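3-methyladenine dna-glycosylase (PDB 2JHN) is a DNA-repair glycosylase of the helix-hairpin-helix (HhH-GPD) superfamily, in which an N-terminal TBP-like domain is joined to a largely helical domain. Local coordinates at residues A[18-23]-A[131-136]; A[35-40]-A[114-119]; A[126-131]-A[219-224]; A[243-248]-A[283-288]. The protein carries 1 engineered substitution. All blocks are in the same frame, centred on the assembly; numbering follows the deposited sequence. Where two conformers were deposited one is given.

Contact 1. Residues A[18-23]-A[131-136]; sequences FFVLPE and ISFVVA. With NA (sodium ion), chain F.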
# COMPACT_ATOMS: atom_id res chain seq x y z
N PHE A 18 3.14 -0.48 -9.91
CA PHE A 18 2.11 -0.19 -8.91
C PHE A 18 2.33 1.16 -8.24
O PHE A 18 1.37 1.78 -7.83
CB PHE A 18 2.04 -1.29 -7.85
CG PHE A 18 0.78 -1.25 -7.04
CD1 PHE A 18 -0.40 -1.81 -7.54
CD2 PHE A 18 0.78 -0.67 -5.77
CE1 PHE A 18 -1.57 -1.77 -6.80
CE2 PHE A 18 -0.41 -0.64 -5.00
CZ PHE A 18 -1.57 -1.18 -5.52
N PHE A 19 3.59 1.60 -8.16
CA PHE A 19 3.96 2.90 -7.62
C PHE A 19 3.59 4.01 -8.60
O PHE A 19 3.91 3.96 -9.79
CB PHE A 19 5.46 2.96 -7.30
CG PHE A 19 5.87 2.04 -6.16
CD1 PHE A 19 5.54 2.36 -4.83
CD2 PHE A 19 6.56 0.88 -6.41
CE1 PHE A 19 5.92 1.53 -3.77
CE2 PHE A 19 6.95 0.01 -5.34
CZ PHE A 19 6.62 0.35 -4.03
N VAL A 20 2.91 5.03 -8.08
CA VAL A 20 2.30 6.04 -8.93
C VAL A 20 3.29 7.14 -9.33
O VAL A 20 3.27 7.63 -10.46
CB VAL A 20 0.96 6.50 -8.27
CG1 VAL A 20 0.86 8.02 -8.14
CG2 VAL A 20 -0.23 5.85 -8.98
N LEU A 21 4.19 7.49 -8.41
CA LEU A 21 5.22 8.49 -8.66
C LEU A 21 6.57 7.95 -8.20
O LEU A 21 7.08 8.34 -7.15
CB LEU A 21 4.89 9.79 -7.92
CG LEU A 21 3.77 10.66 -8.48
CD1 LEU A 21 3.32 11.62 -7.40
CD2 LEU A 21 4.24 11.41 -9.72
N PRO A 22 7.16 7.03 -9.00
CA PRO A 22 8.32 6.25 -8.58
C PRO A 22 9.56 7.09 -8.23
O PRO A 22 10.28 6.75 -7.30
CB PRO A 22 8.58 5.32 -9.78
CG PRO A 22 7.94 5.98 -10.93
CD PRO A 22 6.74 6.70 -10.38
N GLU A 23 9.77 8.19 -8.95
CA GLU A 23 10.97 9.03 -8.77
C GLU A 23 10.96 9.84 -7.46
O GLU A 23 12.00 10.08 -6.83
CB GLU A 23 11.17 9.95 -10.00
CG GLU A 23 9.98 10.89 -10.35
CD GLU A 23 8.71 10.17 -10.84
OE1 GLU A 23 8.80 9.10 -11.48
OE2 GLU A 23 7.60 10.69 -10.60
N ILE A 131 -9.54 13.45 -2.41
CA ILE A 131 -8.58 13.88 -3.45
C ILE A 131 -8.11 12.69 -4.27
O ILE A 131 -8.40 11.54 -3.91
CB ILE A 131 -7.37 14.69 -2.89
CG1 ILE A 131 -6.57 13.87 -1.86
CG2 ILE A 131 -7.83 16.03 -2.31
CD1 ILE A 131 -5.21 14.50 -1.44
N SER A 132 -7.42 12.96 -5.38
CA SER A 132 -6.88 11.89 -6.22
C SER A 132 -5.67 11.28 -5.53
O SER A 132 -5.03 11.93 -4.69
CB SER A 132 -6.48 12.40 -7.61
OG SER A 132 -5.35 13.26 -7.57
N PHE A 133 -5.36 10.03 -5.89
CA PHE A 133 -4.18 9.34 -5.39
C PHE A 133 -2.87 10.07 -5.75
O PHE A 133 -1.99 10.22 -4.91
CB PHE A 133 -4.17 7.87 -5.84
CG PHE A 133 -3.11 7.03 -5.17
CD1 PHE A 133 -3.12 6.84 -3.78
CD2 PHE A 133 -2.11 6.42 -5.92
CE1 PHE A 133 -2.14 6.05 -3.17
CE2 PHE A 133 -1.12 5.64 -5.31
CZ PHE A 133 -1.13 5.46 -3.94
N VAL A 134 -2.74 10.53 -6.99
CA VAL A 134 -1.55 11.30 -7.41
C VAL A 134 -1.32 12.55 -6.54
O VAL A 134 -0.18 12.81 -6.12
CB VAL A 134 -1.59 11.71 -8.92
CG1 VAL A 134 -0.51 12.75 -9.24
CG2 VAL A 134 -1.41 10.49 -9.82
N VAL A 135 -2.37 13.34 -6.30
CA VAL A 135 -2.27 14.52 -5.40
C VAL A 135 -1.89 14.10 -3.95
O VAL A 135 -1.08 14.76 -3.29
CB VAL A 135 -3.59 15.39 -5.41
CG1 VAL A 135 -3.62 16.40 -4.27
CG2 VAL A 135 -3.77 16.11 -6.76
N ALA A 136 -2.46 12.98 -3.49
CA ALA A 136 -2.17 12.43 -2.16
C ALA A 136 -0.70 12.06 -2.02
O ALA A 136 -0.08 12.34 -1.00
CB ALA A 136 -3.05 11.21 -1.88
NA NA F . 8.03 7.22 -5.06
O HOH W 1 6.76 5.58 -5.37

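Contact 2. Residues A[35-40]-A[114-119]; sequences WRRAIV and MSMSVF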
# COMPACT_ATOMS: atom_id res chain seq x y z
N TRP A 35 14.20 -0.56 -6.16
CA TRP A 35 13.35 0.02 -5.13
C TRP A 35 14.16 0.32 -3.88
O TRP A 35 15.01 -0.50 -3.48
CB TRP A 35 12.23 -0.98 -4.79
CG TRP A 35 11.39 -0.63 -3.58
CD1 TRP A 35 10.23 0.08 -3.56
CD2 TRP A 35 11.65 -1.02 -2.22
NE1 TRP A 35 9.76 0.19 -2.27
CE2 TRP A 35 10.60 -0.48 -1.43
CE3 TRP A 35 12.68 -1.73 -1.59
CZ2 TRP A 35 10.53 -0.66 -0.05
CZ3 TRP A 35 12.61 -1.91 -0.19
CH2 TRP A 35 11.54 -1.38 0.56
N ARG A 36 13.90 1.45 -3.22
CA ARG A 36 14.52 1.71 -1.94
C ARG A 36 13.74 2.62 -1.01
O ARG A 36 12.95 3.46 -1.46
CB ARG A 36 15.96 2.27 -2.09
CG ARG A 36 16.03 3.70 -2.54
CD ARG A 36 17.50 4.07 -2.91
NE ARG A 36 17.62 5.52 -2.98
CZ ARG A 36 17.47 6.24 -4.09
NH1 ARG A 36 17.25 5.66 -5.26
NH2 ARG A 36 17.57 7.56 -4.03
N ARG A 37 13.99 2.44 0.28
CA ARG A 37 13.50 3.34 1.33
C ARG A 37 14.26 3.13 2.61
O ARG A 37 15.00 2.15 2.76
CB ARG A 37 11.98 3.19 1.56
CG ARG A 37 11.53 1.92 2.21
CD ARG A 37 9.98 1.94 2.31
NE ARG A 37 9.49 2.58 3.54
CZ ARG A 37 8.23 2.95 3.75
NH1 ARG A 37 7.29 2.78 2.80
NH2 ARG A 37 7.89 3.50 4.90
N ALA A 38 14.07 4.06 3.55
CA ALA A 38 14.60 3.91 4.89
C ALA A 38 13.47 3.27 5.69
O ALA A 38 12.29 3.64 5.52
CB ALA A 38 14.98 5.26 5.47
N ILE A 39 13.82 2.29 6.51
CA ILE A 39 12.84 1.73 7.43
C ILE A 39 13.37 1.91 8.87
O ILE A 39 14.58 1.93 9.10
CB ILE A 39 12.45 0.26 7.10
CG1 ILE A 39 13.66 -0.67 7.23
CG2 ILE A 39 11.82 0.17 5.69
CD1 ILE A 39 13.34 -2.17 7.14
N VAL A 40 12.45 2.08 9.82
CA VAL A 40 12.84 2.18 11.22
C VAL A 40 12.90 0.77 11.79
O VAL A 40 11.93 0.01 11.72
CB VAL A 40 11.93 3.13 12.04
CG1 VAL A 40 12.41 3.22 13.49
CG2 VAL A 40 11.96 4.52 11.44
N MET A 114 0.46 -1.21 1.12
CA MET A 114 0.82 0.12 0.63
C MET A 114 1.52 1.02 1.70
O MET A 114 1.65 2.25 1.50
CB MET A 114 -0.40 0.77 -0.03
CG MET A 114 -0.85 0.01 -1.29
SD MET A 114 -2.32 0.65 -2.06
CE MET A 114 -1.72 2.24 -2.63
N SER A 115 1.98 0.39 2.79
CA SER A 115 2.72 1.03 3.87
C SER A 115 3.62 0.02 4.61
O SER A 115 3.34 -1.18 4.62
CB SER A 115 1.75 1.67 4.87
OG SER A 115 0.86 0.71 5.46
N MET A 116 4.67 0.52 5.24
CA MET A 116 5.57 -0.32 6.03
C MET A 116 5.37 -0.17 7.55
O MET A 116 6.19 -0.64 8.35
CB MET A 116 7.03 -0.08 5.64
CG MET A 116 7.30 -0.23 4.13
SD MET A 116 8.84 -1.11 3.76
CE MET A 116 8.48 -2.64 4.61
N SER A 117 4.27 0.49 7.93
CA SER A 117 3.80 0.51 9.32
C SER A 117 2.31 0.86 9.32
O SER A 117 1.82 1.49 8.37
CB SER A 117 4.56 1.54 10.20
OG SER A 117 4.24 2.90 9.87
N VAL A 118 1.62 0.48 10.40
CA VAL A 118 0.20 0.84 10.56
C VAL A 118 0.01 2.36 10.56
O VAL A 118 -0.91 2.89 9.93
CB VAL A 118 -0.36 0.23 11.88
CG1 VAL A 118 -1.78 0.77 12.19
CG2 VAL A 118 -0.34 -1.29 11.79
N PHE A 119 0.86 3.05 11.32
CA PHE A 119 0.83 4.51 11.33
C PHE A 119 0.91 5.12 9.93
O PHE A 119 0.09 5.97 9.59
CB PHE A 119 1.95 5.12 12.21
CG PHE A 119 1.88 6.61 12.25
CD1 PHE A 119 0.74 7.24 12.77
CD2 PHE A 119 2.92 7.39 11.77
CE1 PHE A 119 0.64 8.61 12.82
CE2 PHE A 119 2.84 8.82 11.82
CZ PHE A 119 1.71 9.42 12.34

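Contact 3. Residues A[126-131]-A[219-224]; sequences IIQQQI and GRWTAE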
# COMPACT_ATOMS: atom_id res chain seq x y z
N ILE A 126 -5.87 8.85 5.33
CA ILE A 126 -6.45 10.11 5.70
C ILE A 126 -6.10 11.20 4.67
O ILE A 126 -6.99 11.94 4.21
CB ILE A 126 -5.97 10.54 7.11
CG1 ILE A 126 -6.59 9.64 8.19
CG2 ILE A 126 -6.35 12.04 7.37
CD1 ILE A 126 -5.91 9.81 9.55
N ILE A 127 -4.81 11.28 4.31
CA ILE A 127 -4.35 12.21 3.26
C ILE A 127 -5.17 12.09 1.97
O ILE A 127 -5.58 13.11 1.38
CB ILE A 127 -2.83 12.06 2.99
CG1 ILE A 127 -2.03 12.51 4.24
CG2 ILE A 127 -2.39 12.82 1.70
CD1 ILE A 127 -0.54 12.18 4.17
N GLN A 128 -5.45 10.86 1.56
CA GLN A 128 -6.23 10.59 0.36
C GLN A 128 -7.71 11.01 0.37
O GLN A 128 -8.34 11.06 -0.68
CB GLN A 128 -6.12 9.11 0.04
CG GLN A 128 -6.24 8.78 -1.43
CD GLN A 128 -6.48 7.32 -1.62
OE1 GLN A 128 -5.83 6.48 -0.97
NE2 GLN A 128 -7.43 6.98 -2.49
N GLN A 129 -8.28 11.32 1.54
CA GLN A 129 -9.70 11.68 1.64
C GLN A 129 -10.07 12.84 0.69
O GLN A 129 -9.44 13.90 0.72
CB GLN A 129 -10.10 11.98 3.11
CG GLN A 129 -9.97 10.75 4.04
CD GLN A 129 -10.34 10.98 5.51
OE1 GLN A 129 -10.32 12.10 6.02
NE2 GLN A 129 -10.69 9.90 6.19
N GLN A 130 -11.04 12.59 -0.18
CA GLN A 130 -11.63 13.60 -1.11
C GLN A 130 -10.69 14.11 -2.22
O GLN A 130 -11.00 15.09 -2.89
CB GLN A 130 -12.24 14.80 -0.35
CG GLN A 130 -13.49 14.49 0.47
CD GLN A 130 -13.16 14.04 1.88
OE1 GLN A 130 -12.38 14.71 2.59
NE2 GLN A 130 -13.72 12.91 2.29
N ILE A 131 -9.54 13.45 -2.41
CA ILE A 131 -8.58 13.88 -3.45
C ILE A 131 -8.11 12.69 -4.27
O ILE A 131 -8.40 11.54 -3.91
CB ILE A 131 -7.37 14.69 -2.89
CG1 ILE A 131 -6.57 13.87 -1.86
CG2 ILE A 131 -7.83 16.03 -2.31
CD1 ILE A 131 -5.21 14.50 -1.44
N GLY A 219 -14.40 7.22 8.46
CA GLY A 219 -15.65 6.48 8.23
C GLY A 219 -15.40 5.13 7.58
O GLY A 219 -14.24 4.60 7.60
N ARG A 220 -16.46 4.57 6.98
CA ARG A 220 -16.40 3.20 6.45
C ARG A 220 -15.31 3.03 5.38
O ARG A 220 -14.53 2.09 5.45
CB ARG A 220 -17.76 2.77 5.90
CG ARG A 220 -17.74 1.39 5.33
CD ARG A 220 -19.15 0.91 5.01
NE ARG A 220 -19.13 -0.55 4.93
CZ ARG A 220 -20.19 -1.31 4.70
NH1 ARG A 220 -21.40 -0.75 4.52
NH2 ARG A 220 -20.04 -2.64 4.67
N TRP A 221 -15.25 3.95 4.41
CA TRP A 221 -14.31 3.83 3.30
C TRP A 221 -12.86 3.86 3.78
O TRP A 221 -12.10 2.96 3.48
CB TRP A 221 -14.55 4.90 2.22
CG TRP A 221 -13.46 4.93 1.20
CD1 TRP A 221 -13.11 3.91 0.33
CD2 TRP A 221 -12.57 6.01 0.94
NE1 TRP A 221 -12.05 4.31 -0.45
CE2 TRP A 221 -11.70 5.59 -0.10
CE3 TRP A 221 -12.43 7.31 1.46
CZ2 TRP A 221 -10.69 6.43 -0.61
CZ3 TRP A 221 -11.44 8.14 0.94
CH2 TRP A 221 -10.57 7.69 -0.08
N THR A 222 -12.50 4.88 4.56
CA THR A 222 -11.14 4.97 5.10
C THR A 222 -10.79 3.75 5.96
O THR A 222 -9.67 3.22 5.87
CB THR A 222 -10.99 6.25 5.93
OG1 THR A 222 -11.19 7.36 5.04
CG2 THR A 222 -9.59 6.30 6.61
N ALA A 223 -11.74 3.28 6.76
CA ALA A 223 -11.45 2.16 7.68
C ALA A 223 -11.22 0.87 6.85
O ALA A 223 -10.24 0.11 7.07
CB ALA A 223 -12.58 1.99 8.74
N GLU A 224 -12.10 0.63 5.88
CA GLU A 224 -11.97 -0.56 5.01
C GLU A 224 -10.73 -0.51 4.12
O GLU A 224 -10.08 -1.55 3.91
CB GLU A 224 -13.23 -0.84 4.19
CG GLU A 224 -14.44 -1.15 5.09
CD GLU A 224 -15.70 -1.49 4.33
OE1 GLU A 224 -15.77 -1.16 3.11
OE2 GLU A 224 -16.60 -2.11 4.97

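Contact 4. Residues A[243-248]-A[283-288]; sequences VRRAVS and LYDRFF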
# COMPACT_ATOMS: atom_id res chain seq x y z
N VAL A 243 -12.66 1.39 -7.23
CA VAL A 243 -13.12 0.00 -7.14
C VAL A 243 -14.47 -0.17 -7.86
O VAL A 243 -14.65 -1.11 -8.63
CB VAL A 243 -13.20 -0.48 -5.66
CG1 VAL A 243 -13.91 -1.83 -5.54
CG2 VAL A 243 -11.79 -0.57 -5.05
N ARG A 244 -15.41 0.75 -7.60
CA ARG A 244 -16.74 0.67 -8.23
C ARG A 244 -16.63 0.73 -9.77
O ARG A 244 -17.23 -0.11 -10.47
CB ARG A 244 -17.66 1.77 -7.67
CG ARG A 244 -18.07 1.53 -6.21
CD ARG A 244 -18.86 2.74 -5.66
NE ARG A 244 -20.05 3.00 -6.49
CZ ARG A 244 -20.62 4.19 -6.64
NH1 ARG A 244 -20.12 5.25 -6.02
NH2 ARG A 244 -21.70 4.32 -7.40
N ARG A 245 -15.83 1.67 -10.27
CA ARG A 245 -15.55 1.79 -11.71
C ARG A 245 -14.99 0.49 -12.32
O ARG A 245 -15.50 0.00 -13.33
CB ARG A 245 -14.60 2.95 -12.00
CG ARG A 245 -15.17 4.35 -11.74
CD ARG A 245 -14.25 5.47 -12.30
NE ARG A 245 -12.92 5.52 -11.71
CZ ARG A 245 -12.52 6.40 -10.79
NH1 ARG A 245 -13.35 7.34 -10.33
NH2 ARG A 245 -11.28 6.35 -10.32
N ALA A 246 -13.96 -0.08 -11.68
CA ALA A 246 -13.34 -1.31 -12.17
C ALA A 246 -14.29 -2.51 -12.19
O ALA A 246 -14.37 -3.24 -13.19
CB ALA A 246 -12.04 -1.62 -11.37
N VAL A 247 -15.02 -2.70 -11.10
CA VAL A 247 -15.95 -3.83 -10.99
C VAL A 247 -17.11 -3.69 -11.98
O VAL A 247 -17.57 -4.68 -12.54
CB VAL A 247 -16.48 -4.02 -9.53
CG1 VAL A 247 -17.59 -5.07 -9.48
CG2 VAL A 247 -15.34 -4.43 -8.60
N SER A 248 -17.56 -2.46 -12.19
CA SER A 248 -18.63 -2.17 -13.15
C SER A 248 -18.20 -2.44 -14.58
O SER A 248 -18.98 -3.02 -15.36
CB SER A 248 -19.11 -0.73 -13.00
OG SER A 248 -19.72 -0.54 -11.74
N LEU A 283 -4.98 -1.54 -10.47
CA LEU A 283 -4.20 -1.47 -11.72
C LEU A 283 -5.13 -1.25 -12.93
O LEU A 283 -4.83 -0.46 -13.80
CB LEU A 283 -3.38 -2.74 -11.92
CG LEU A 283 -2.22 -2.98 -10.96
CD1 LEU A 283 -1.75 -4.42 -11.07
CD2 LEU A 283 -1.11 -1.98 -11.26
N TYR A 284 -6.23 -2.00 -12.96
CA TYR A 284 -7.24 -1.96 -14.04
C TYR A 284 -7.85 -0.57 -14.14
O TYR A 284 -7.95 0.01 -15.24
CB TYR A 284 -8.32 -3.00 -13.75
CG TYR A 284 -9.25 -3.26 -14.90
CD1 TYR A 284 -8.80 -3.96 -16.02
CD2 TYR A 284 -10.56 -2.85 -14.87
CE1 TYR A 284 -9.64 -4.21 -17.08
CE2 TYR A 284 -11.42 -3.10 -15.92
CZ TYR A 284 -10.95 -3.79 -17.02
OH TYR A 284 -11.79 -4.03 -18.08
N ASP A 285 -8.24 -0.02 -13.00
CA ASP A 285 -8.78 1.33 -12.96
C ASP A 285 -7.77 2.40 -13.40
O ASP A 285 -8.14 3.36 -14.09
CB ASP A 285 -9.30 1.67 -11.56
CG ASP A 285 -10.01 3.04 -11.51
OD1 ASP A 285 -10.98 3.26 -12.29
OD2 ASP A 285 -9.58 3.88 -10.69
N ARG A 286 -6.51 2.23 -13.01
CA ARG A 286 -5.46 3.19 -13.36
C ARG A 286 -5.03 3.05 -14.83
O ARG A 286 -4.77 4.06 -15.49
CB ARG A 286 -4.22 3.00 -12.49
CG ARG A 286 -4.34 3.45 -11.04
CD ARG A 286 -3.03 3.11 -10.31
NE ARG A 286 -3.10 3.10 -8.85
CZ ARG A 286 -2.21 2.45 -8.10
NH1 ARG A 286 -1.23 1.79 -8.71
NH2 ARG A 286 -2.30 2.47 -6.77
N PHE A 287 -4.96 1.80 -15.30
CA PHE A 287 -4.28 1.46 -16.58
C PHE A 287 -5.16 0.98 -17.73
O PHE A 287 -4.68 0.77 -18.86
CB PHE A 287 -3.18 0.42 -16.35
CG PHE A 287 -2.01 0.94 -15.57
CD1 PHE A 287 -1.41 2.15 -15.92
CD2 PHE A 287 -1.53 0.24 -14.48
CE1 PHE A 287 -0.32 2.64 -15.20
CE2 PHE A 287 -0.44 0.72 -13.75
CZ PHE A 287 0.16 1.92 -14.11
N PHE A 288 -6.44 0.80 -17.47
CA PHE A 288 -7.38 0.41 -18.51
C PHE A 288 -8.75 1.04 -18.22
O PHE A 288 -9.78 0.35 -18.17
CB PHE A 288 -7.43 -1.13 -18.62
CG PHE A 288 -7.99 -1.64 -19.95
CD1 PHE A 288 -7.29 -1.44 -21.14
CD2 PHE A 288 -9.20 -2.34 -19.99
CE1 PHE A 288 -7.79 -1.91 -22.37
CE2 PHE A 288 -9.71 -2.81 -21.20
CZ PHE A 288 -9.01 -2.59 -22.39

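Contact 1. Residues A[18-23]-A[131-136]
The Phe133 ring meets the loop 18-23 at its edge and not over a face: Val20 sits beside the CD2-CE2 side, with its CG2 near the ring plane and 3.6 Å from Phe133 CD2. Val20 CB adds to this, 3.7 Å from Phe133 CE2. Further round, Phe133 is packed by Met114, Gln128 and Arg286 of neighbouring parts of the chain. The ring gets to the loop because its CG is anti to the backbone N (chi1 -170°), which carries it outward from the first turn of helix 133-147. A branched valine suits the place facing the ring edge, since its two methyls serve two neighbours. While CG2 lies against the ring, CG1 meets Val134 CG2 at 3.8 Å, the two side chains crossing at about a right angle. Val20 takes this position with chi1 at 128°, close to an eclipsed arrangement.

Leu21 adds a looser apolar contact, its CD1 standing 4.4 Å from Val134 CG1. Its backbone turns to another task, for Leu21 O binds a sodium ion at 2.5 Å. A water 2.1 Å from the ion and Leu24, Thr26 and Asp28 complete the site. In 131-136, Ser132 is the N-cap of the helix, its OG accepting from Val135 N at 3.2 Å with an N-H...O angle of 163°, so the small hydroxyl satisfies an amide that has no helical partner. The arrangement is an apolar joint in which a sodium-binding loop of the TBP-like part rests on the capped first turn of a helix of the HhH-GPD part.

Contact 2. Residues A[35-40]-A[114-119]
Met116 makes a buried contact with Trp35, Arg37 and Ile39, inserting a flexible sulfur-containing chain from the loop before helix 118-127 against one face of strand 34-41. The three strand residues lie two apart in sequence and therefore present their side chains to the same side of the sheet. Arg37 and Met116 were each modelled in two conformers, and the details here hold for one pairing. Met116 SD stands 5.3 Å from the centroid of the six-membered ring of Trp35, 82° off the ring normal, a Met-aromatic contact of the edge type. Ile39 CG2 approaches the same sulfur at 3.8 Å; a beta-branched residue suits an extended strand and gives the sulfur an apolar neighbour.

The strand belongs to the five-stranded antiparallel sheet of the TBP-like domain. Helix 69-80 packs on this same side, with Lys75 and Tyr79 touching Met116, so Met116 is in contact with both strand and helix.

The side chains of Arg37 and Met116 slide past each other in opposite directions, and Met116 CG lies 3.2 Å above the guanidinium plane, over its centre. The bend of the Arg37 chain at chi3 (-88°) turns the guanidinium over Met116 CG; Arg37 CD lies 3.6 Å from Met116 SD. The methionine thus offers only carbon and sulfur to the flat cation, whose charge is met by a salt bridge from Arg37 NH2 to Glu120. Glu120 also accepts from the backbone N of Met116, and its own backbone N is capped by the hydroxyl of Ser117, the N-cap of helix 118-127. The indole NE1 of Trp35 is hydrogen-bonded to Asp28.

Contact 3. Residues A[126-131]-A[219-224]
A single hydrogen bond ties Gln129 to Thr222: the amide NE2 of Gln129 donates an N-H hydrogen bond to Thr222 OG1 at 2.8 Å, nearly straight at 165°, with the acceptor only 9° out of the amide plane. Gln129 NE2 also bonds to the carbonyl of Gly217, and two acceptors for one NH2 would fix the rotation of the amide. A long polar side chain suits this place, since it can stretch from the turn to the helix.

The van der Waals part belongs to Trp221, which presents its ring edge to the turn. Gln128 NE2 lies in the ring plane, 3.8 Å from Trp221 CZ2, the amide and ring planes standing 87° apart. Gln129 CA meets Trp221 CZ3 at 4.0 Å. The indole NE1 is bonded instead to Asp240.

Within 126-131, a type II turn from Gln128 to Ile131 closes with Ile131 N to Gln128 O at 3.2 Å, and Gln130 takes positive phi.

Gly219 is the N-cap of helix 220-229, the second helix of the helix-hairpin-helix that starts with helix 205-213, and the contact sets this helix against the turn joining helices 118-127 and 133-147.

Contact 4. Residues A[243-248]-A[283-288]
Ala246 is the point where two helices come close, and its small side chain lets them do so: its CA is 5.3 Å from Asp285 CA, and the short axes of 243-248 and 283-287 approach to 8.8 Å at an angle of 90°. Here the packing is tight and buried. Ala246 CB faces the edge of the Tyr284 ring, 4.0 Å from CD2, and lies 4.3 Å from Asp285 CB. The ring lies alongside helix 241-251 because Tyr284 CG is anti to the backbone N (chi1 -168°), and it also touches Arg249 and Leu250 further along that helix. Deeper, Val243 and Val247 turn to Val262 of helix 259-270 and to residues of helix 274-287, an apolar lining in which the compact, branched valine suits a helix-helix interface.

Toward the margin, where Arg245 is partly exposed, polar groups replace close packing. Arg245 reaches across with its chain bent at chi3 and grips the buried carboxylate of Asp285 side-on, with one nitrogen for each oxygen. Arg245 NE donates to OD1 of Asp285 at 3.0 Å and 169°, while Arg245 NH2 donates to OD2 of Asp285, also at 3.0 Å, using the syn lone pair of that oxygen. The two flat groups are nearly coplanar, which holds both against rotation. Such a paired bridge probably stabilises the ionised form of the aspartate and offsets the cost of burying it. An alanine at the crossing and an Arg-Asp bridge at its margin thus join helix 241-251 to the C-terminal helix 274-287, within the helical bundle of the HhH-GPD fold.

In the fold
Contact 1 is the middle of the set: its centre lies about 16 Å from those of contacts 2 and 4. It touches all three others, through Met114 of contact 2, Gln128 of contact 3 and Arg286 of contact 4, whose NH1 is 2.7 Å from Phe18 O. Contacts 2 and 4, with centres about 26 Å apart, stand on opposite sides of the chain's centre. Contacts 1 and 2 join the TBP-like part to the helices, whereas 3 and 4 lie among helices. The side chain of Trp35 is about 8 Å from the sodium bound by Leu21, whose own side chain is about 13 Å from mercuribenzoic acid; the side chain of Thr222 is about 8 Å from the other sodium.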